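Local coordinates for R.Ecl18kI (PDB 2GB7), which recognises the double-stranded DNA sequence 5'-CCNGG-3' and cleaves it before the first C as a type II restriction endonuclease, at residues F[271-283]-F[293-305]. The protein carries 1 engineered substitution. Sequence-based numbering, arbitrary orientation.
Sequences EKEEIQQSILKQI and VNYYRNRLSALFD. Engineered in segment 271-283: Gln-277 (natural residue Arg).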
loop_
_atom_site.group_PDB
_atom_site.type_symbol
_atom_site.label_atom_id
_atom_site.label_comp_id
_atom_site.label_asym_id
_atom_site.label_seq_id
_atom_site.Cartn_x
_atom_site.Cartn_y
_atom_site.Cartn_z
ATOM N N GLU F 271 -35.430 -14.786 -9.349
ATOM C CA GLU F 271 -34.566 -14.156 -8.338
ATOM C C GLU F 271 -34.323 -15.103 -7.164
ATOM O O GLU F 271 -33.214 -15.165 -6.632
ATOM C CB GLU F 271 -35.107 -12.806 -7.838
ATOM C CG GLU F 271 -34.090 -12.071 -6.935
ATOM C CD GLU F 271 -34.408 -10.604 -6.678
ATOM O OE1 GLU F 271 -33.532 -9.905 -6.125
ATOM O OE2 GLU F 271 -35.537 -10.156 -6.988
ATOM N N LYS F 272 -35.364 -15.817 -6.745
ATOM C CA LYS F 272 -35.240 -16.784 -5.653
ATOM C C LYS F 272 -34.183 -17.844 -5.951
ATOM O O LYS F 272 -33.381 -18.186 -5.074
ATOM C CB LYS F 272 -36.593 -17.435 -5.375
ATOM C CG LYS F 272 -36.669 -18.271 -4.122
ATOM C CD LYS F 272 -38.089 -18.799 -3.902
ATOM C CE LYS F 272 -39.087 -17.641 -3.681
ATOM N NZ LYS F 272 -40.522 -18.049 -3.850
ATOM N N GLU F 273 -34.156 -18.357 -7.183
ATOM C CA GLU F 273 -33.151 -19.367 -7.509
ATOM C C GLU F 273 -31.723 -18.797 -7.616
ATOM O O GLU F 273 -30.763 -19.484 -7.275
ATOM C CB GLU F 273 -33.565 -20.243 -8.697
ATOM C CG GLU F 273 -33.318 -19.679 -10.069
ATOM N N GLU F 274 -31.585 -17.543 -8.036
ATOM C CA GLU F 274 -30.270 -16.903 -8.061
ATOM C C GLU F 274 -29.750 -16.667 -6.657
ATOM O O GLU F 274 -28.559 -16.847 -6.384
ATOM C CB GLU F 274 -30.312 -15.569 -8.784
ATOM C CG GLU F 274 -30.616 -15.650 -10.267
ATOM C CD GLU F 274 -30.721 -14.270 -10.870
ATOM O OE1 GLU F 274 -31.860 -13.828 -11.135
ATOM O OE2 GLU F 274 -29.668 -13.612 -11.038
ATOM N N ILE F 275 -30.646 -16.244 -5.772
ATOM C CA ILE F 275 -30.262 -16.007 -4.390
ATOM C C ILE F 275 -29.820 -17.333 -3.787
ATOM O O ILE F 275 -28.766 -17.406 -3.192
ATOM C CB ILE F 275 -31.393 -15.383 -3.568
ATOM C CG1 ILE F 275 -31.661 -13.963 -4.059
ATOM C CG2 ILE F 275 -31.060 -15.421 -2.057
ATOM C CD1 ILE F 275 -32.950 -13.357 -3.551
ATOM N N GLN F 276 -30.634 -18.371 -3.981
ATOM C CA GLN F 276 -30.327 -19.715 -3.523
ATOM C C GLN F 276 -28.935 -20.137 -3.993
ATOM O O GLN F 276 -28.127 -20.619 -3.196
ATOM C CB GLN F 276 -31.413 -20.691 -3.995
ATOM C CG GLN F 276 -31.090 -22.141 -3.755
ATOM C CD GLN F 276 -32.229 -23.053 -4.125
ATOM O OE1 GLN F 276 -33.227 -23.135 -3.408
ATOM N NE2 GLN F 276 -32.088 -23.755 -5.242
ATOM N N GLN F 277 -28.644 -19.922 -5.275
ATOM C CA GLN F 277 -27.328 -20.231 -5.852
ATOM C C GLN F 277 -26.190 -19.516 -5.130
ATOM O O GLN F 277 -25.168 -20.128 -4.790
ATOM C CB GLN F 277 -27.285 -19.862 -7.344
ATOM C CG GLN F 277 -28.048 -20.800 -8.262
ATOM C CD GLN F 277 -28.001 -20.362 -9.725
ATOM O OE1 GLN F 277 -28.077 -19.171 -10.038
ATOM N NE2 GLN F 277 -27.879 -21.333 -10.633
ATOM N N SER F 278 -26.372 -18.220 -4.908
ATOM C CA SER F 278 -25.383 -17.394 -4.228
ATOM C C SER F 278 -25.076 -17.902 -2.812
ATOM O O SER F 278 -23.925 -17.988 -2.418
ATOM C CB SER F 278 -25.866 -15.944 -4.168
ATOM O OG SER F 278 -24.843 -15.122 -3.632
ATOM N N ILE F 279 -26.121 -18.238 -2.068
ATOM C CA ILE F 279 -25.983 -18.774 -0.715
ATOM C C ILE F 279 -25.280 -20.135 -0.749
ATOM O O ILE F 279 -24.306 -20.347 -0.013
ATOM C CB ILE F 279 -27.358 -18.932 -0.032
ATOM C CG1 ILE F 279 -27.985 -17.551 0.235
ATOM C CG2 ILE F 279 -27.217 -19.711 1.287
ATOM C CD1 ILE F 279 -29.496 -17.580 0.614
ATOM N N LEU F 280 -25.764 -21.035 -1.618
ATOM C CA LEU F 280 -25.203 -22.392 -1.735
ATOM C C LEU F 280 -23.721 -22.332 -2.076
ATOM O O LEU F 280 -22.933 -23.118 -1.565
ATOM C CB LEU F 280 -25.984 -23.250 -2.746
ATOM C CG LEU F 280 -27.393 -23.694 -2.317
ATOM C CD1 LEU F 280 -28.184 -24.256 -3.484
ATOM C CD2 LEU F 280 -27.352 -24.703 -1.163
ATOM N N LYS F 281 -23.351 -21.385 -2.930
ATOM C CA LYS F 281 -21.961 -21.093 -3.265
ATOM C C LYS F 281 -21.139 -20.700 -2.037
ATOM O O LYS F 281 -20.010 -21.153 -1.833
ATOM C CB LYS F 281 -21.957 -19.932 -4.254
ATOM C CG LYS F 281 -20.686 -19.711 -5.014
ATOM C CD LYS F 281 -20.837 -20.136 -6.467
ATOM C CE LYS F 281 -21.873 -19.276 -7.197
ATOM N NZ LYS F 281 -21.913 -19.592 -8.659
ATOM N N GLN F 282 -21.711 -19.847 -1.203
ATOM C CA GLN F 282 -21.007 -19.404 -0.007
ATOM C C GLN F 282 -20.898 -20.502 1.045
ATOM O O GLN F 282 -19.870 -20.611 1.703
ATOM C CB GLN F 282 -21.671 -18.156 0.563
ATOM C CG GLN F 282 -21.500 -16.950 -0.354
ATOM C CD GLN F 282 -22.361 -15.799 0.082
ATOM O OE1 GLN F 282 -21.959 -14.985 0.927
ATOM N NE2 GLN F 282 -23.549 -15.709 -0.490
ATOM N N ILE F 283 -21.924 -21.343 1.170
ATOM C CA ILE F 283 -21.852 -22.493 2.080
ATOM C C ILE F 283 -20.680 -23.408 1.690
ATOM O O ILE F 283 -20.008 -23.971 2.566
ATOM C CB ILE F 283 -23.162 -23.302 2.140
ATOM C CG1 ILE F 283 -24.273 -22.497 2.810
ATOM C CG2 ILE F 283 -22.955 -24.613 2.914
ATOM C CD1 ILE F 283 -25.672 -23.070 2.566
ATOM N N VAL F 293 -22.014 -22.060 8.114
ATOM C CA VAL F 293 -22.958 -22.884 7.354
ATOM C C VAL F 293 -24.364 -22.734 7.939
ATOM O O VAL F 293 -25.314 -22.556 7.200
ATOM C CB VAL F 293 -22.524 -24.381 7.282
ATOM C CG1 VAL F 293 -23.606 -25.239 6.615
ATOM C CG2 VAL F 293 -21.229 -24.505 6.532
ATOM N N ASN F 294 -24.489 -22.794 9.261
ATOM C CA ASN F 294 -25.812 -22.680 9.827
ATOM C C ASN F 294 -26.430 -21.307 9.556
ATOM O O ASN F 294 -27.626 -21.217 9.287
ATOM C CB ASN F 294 -25.770 -23.078 11.300
ATOM C CG ASN F 294 -25.392 -24.552 11.453
ATOM O OD1 ASN F 294 -25.407 -25.318 10.486
ATOM N ND2 ASN F 294 -25.051 -24.946 12.680
ATOM N N TYR F 295 -25.618 -20.253 9.583
ATOM C CA TYR F 295 -26.084 -18.904 9.257
ATOM C C TYR F 295 -26.645 -18.856 7.843
ATOM O O TYR F 295 -27.732 -18.313 7.607
ATOM C CB TYR F 295 -24.934 -17.900 9.423
ATOM C CG TYR F 295 -25.168 -16.593 8.707
ATOM C CD1 TYR F 295 -25.873 -15.565 9.313
ATOM C CD2 TYR F 295 -24.676 -16.402 7.427
ATOM C CE1 TYR F 295 -26.106 -14.379 8.635
ATOM C CE2 TYR F 295 -24.872 -15.222 6.752
ATOM C CZ TYR F 295 -25.597 -14.217 7.358
ATOM O OH TYR F 295 -25.791 -13.037 6.681
ATOM N N TYR F 296 -25.917 -19.442 6.897
ATOM C CA TYR F 296 -26.388 -19.450 5.518
ATOM C C TYR F 296 -27.634 -20.319 5.328
ATOM O O TYR F 296 -28.544 -19.961 4.586
ATOM C CB TYR F 296 -25.281 -19.891 4.591
ATOM C CG TYR F 296 -24.265 -18.811 4.303
ATOM C CD1 TYR F 296 -22.961 -18.947 4.750
ATOM C CD2 TYR F 296 -24.597 -17.670 3.553
ATOM C CE1 TYR F 296 -22.016 -17.986 4.501
ATOM C CE2 TYR F 296 -23.639 -16.672 3.300
ATOM C CZ TYR F 296 -22.342 -16.861 3.790
ATOM O OH TYR F 296 -21.301 -15.969 3.569
ATOM N N ARG F 297 -27.688 -21.458 6.005
ATOM C CA ARG F 297 -28.842 -22.333 5.828
ATOM C C ARG F 297 -30.114 -21.702 6.404
ATOM O O ARG F 297 -31.202 -21.944 5.882
ATOM C CB ARG F 297 -28.548 -23.786 6.274
ATOM C CG ARG F 297 -28.288 -24.008 7.714
ATOM C CD ARG F 297 -28.072 -25.511 8.026
ATOM N NE ARG F 297 -27.118 -26.170 7.125
ATOM C CZ ARG F 297 -26.633 -27.401 7.316
ATOM N NH1 ARG F 297 -27.011 -28.112 8.374
ATOM N NH2 ARG F 297 -25.771 -27.928 6.453
ATOM N N ASN F 298 -29.991 -20.843 7.423
ATOM C CA ASN F 298 -31.155 -20.056 7.873
ATOM C C ASN F 298 -31.664 -19.155 6.753
ATOM O O ASN F 298 -32.871 -19.006 6.555
ATOM C CB ASN F 298 -30.835 -19.190 9.085
ATOM C CG ASN F 298 -30.549 -20.000 10.325
ATOM O OD1 ASN F 298 -31.070 -21.113 10.500
ATOM N ND2 ASN F 298 -29.731 -19.436 11.218
ATOM N N ARG F 299 -30.735 -18.556 6.017
ATOM C CA ARG F 299 -31.144 -17.700 4.905
ATOM C C ARG F 299 -31.781 -18.492 3.777
ATOM O O ARG F 299 -32.740 -18.037 3.181
ATOM C CB ARG F 299 -29.959 -16.877 4.403
ATOM C CG ARG F 299 -29.605 -15.798 5.415
ATOM C CD ARG F 299 -28.323 -15.135 5.108
ATOM N NE ARG F 299 -28.302 -14.511 3.783
ATOM C CZ ARG F 299 -27.171 -14.155 3.185
ATOM N NH1 ARG F 299 -26.026 -14.363 3.807
ATOM N NH2 ARG F 299 -27.184 -13.590 1.987
ATOM N N LEU F 300 -31.225 -19.662 3.480
ATOM C CA LEU F 300 -31.751 -20.575 2.450
ATOM C C LEU F 300 -33.169 -20.989 2.846
ATOM O O LEU F 300 -34.096 -20.953 2.046
ATOM C CB LEU F 300 -30.850 -21.808 2.376
ATOM C CG LEU F 300 -30.482 -22.474 1.056
ATOM C CD1 LEU F 300 -30.125 -21.450 -0.023
ATOM C CD2 LEU F 300 -29.310 -23.413 1.294
ATOM N N SER F 301 -33.317 -21.374 4.110
ATOM C CA SER F 301 -34.604 -21.737 4.687
ATOM C C SER F 301 -35.641 -20.608 4.556
ATOM O O SER F 301 -36.804 -20.866 4.230
ATOM C CB SER F 301 -34.391 -22.140 6.148
ATOM O OG SER F 301 -35.593 -22.553 6.734
ATOM N N ALA F 302 -35.212 -19.367 4.784
ATOM C CA ALA F 302 -36.078 -18.189 4.632
ATOM C C ALA F 302 -36.665 -18.002 3.224
ATOM O O ALA F 302 -37.710 -17.363 3.074
ATOM C CB ALA F 302 -35.360 -16.927 5.090
ATOM N N LEU F 303 -36.018 -18.558 2.197
ATOM C CA LEU F 303 -36.570 -18.510 0.828
ATOM C C LEU F 303 -37.748 -19.467 0.615
ATOM O O LEU F 303 -38.450 -19.391 -0.404
ATOM C CB LEU F 303 -35.493 -18.823 -0.213
ATOM C CG LEU F 303 -34.368 -17.807 -0.374
ATOM C CD1 LEU F 303 -33.322 -18.372 -1.308
ATOM C CD2 LEU F 303 -34.910 -16.459 -0.878
ATOM N N PHE F 304 -37.936 -20.375 1.566
ATOM C CA PHE F 304 -38.960 -21.414 1.471
ATOM C C PHE F 304 -39.990 -21.245 2.571
ATOM O O PHE F 304 -40.952 -22.006 2.666
ATOM C CB PHE F 304 -38.318 -22.796 1.524
ATOM C CG PHE F 304 -37.462 -23.109 0.331
ATOM C CD1 PHE F 304 -38.031 -23.609 -0.837
ATOM C CD2 PHE F 304 -36.089 -22.905 0.372
ATOM C CE1 PHE F 304 -37.242 -23.906 -1.948
ATOM C CE2 PHE F 304 -35.286 -23.194 -0.737
ATOM C CZ PHE F 304 -35.865 -23.696 -1.901
ATOM N N ASP F 305 -39.761 -20.232 3.400
ATOM C CA ASP F 305 -40.687 -19.796 4.426
ATOM C C ASP F 305 -41.684 -18.843 3.792
ATOM O O ASP F 305 -42.394 -19.219 2.866
ATOM C CB ASP F 305 -39.932 -19.073 5.546
ATOM C CG ASP F 305 -39.355 -20.025 6.573
ATOM O OD1 ASP F 305 -39.974 -21.081 6.819
ATOM O OD2 ASP F 305 -38.290 -19.712 7.152
ATOM O OXT ASP F 305 -41.764 -17.673 4.234
#
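Gln-282 lies against the ring of Tyr-296: its CB sits over one face, 3.9 Å from the ring centroid, in a CH-pi contact, while Tyr-295 CD2 covers the opposite face. With CG anti to the carbonyl carbon (chi1 -68°) and the chain extended beyond, the amide of Gln-282 reaches the phenol end of the ring, its plane turned 63° from it. There Tyr-296 OH gives a weak hydrogen bond to Gln-282 OE1 (2.9 Å), which also accepts from Val-141 N; Gln-282 NE2 binds Ser-278 O (3.0 Å) and Asp-140 OD1, so both ends of the amide are gripped. Ile-283 is a knob among Val-293, Tyr-296, Arg-297 and Leu-300, with CG1 3.3 Å from Tyr-296 CB. These are the last two helices of the chain, a nearly antiparallel hairpin (166°, axes 9.5 Å apart) flanking the PD-(D/E)XK nuclease core. Asp-140, on strand 140-141, outermost in this chain's sheet, also forms a salt bridge with Arg-299 NH2, while Arg-299 NH1 hydrogen-bonds Val-139 O and Ile-279 CG1 approaches the guanidinium obliquely. Leu-300 is the answering knob: its side chain runs past Ile-279 in the opposite direction, and CD2 presses tightly on Leu-280 CD2 (3.4 Å). Toward the C-terminus, Leu-303 CD1 meets Ile-275 CG2 at 3.8 Å, and Lys-272 runs past Leu-303 in the opposite direction. Gln-276 OE1 approaches the Phe-304 ring edge in plane, 3.1 Å from CZ.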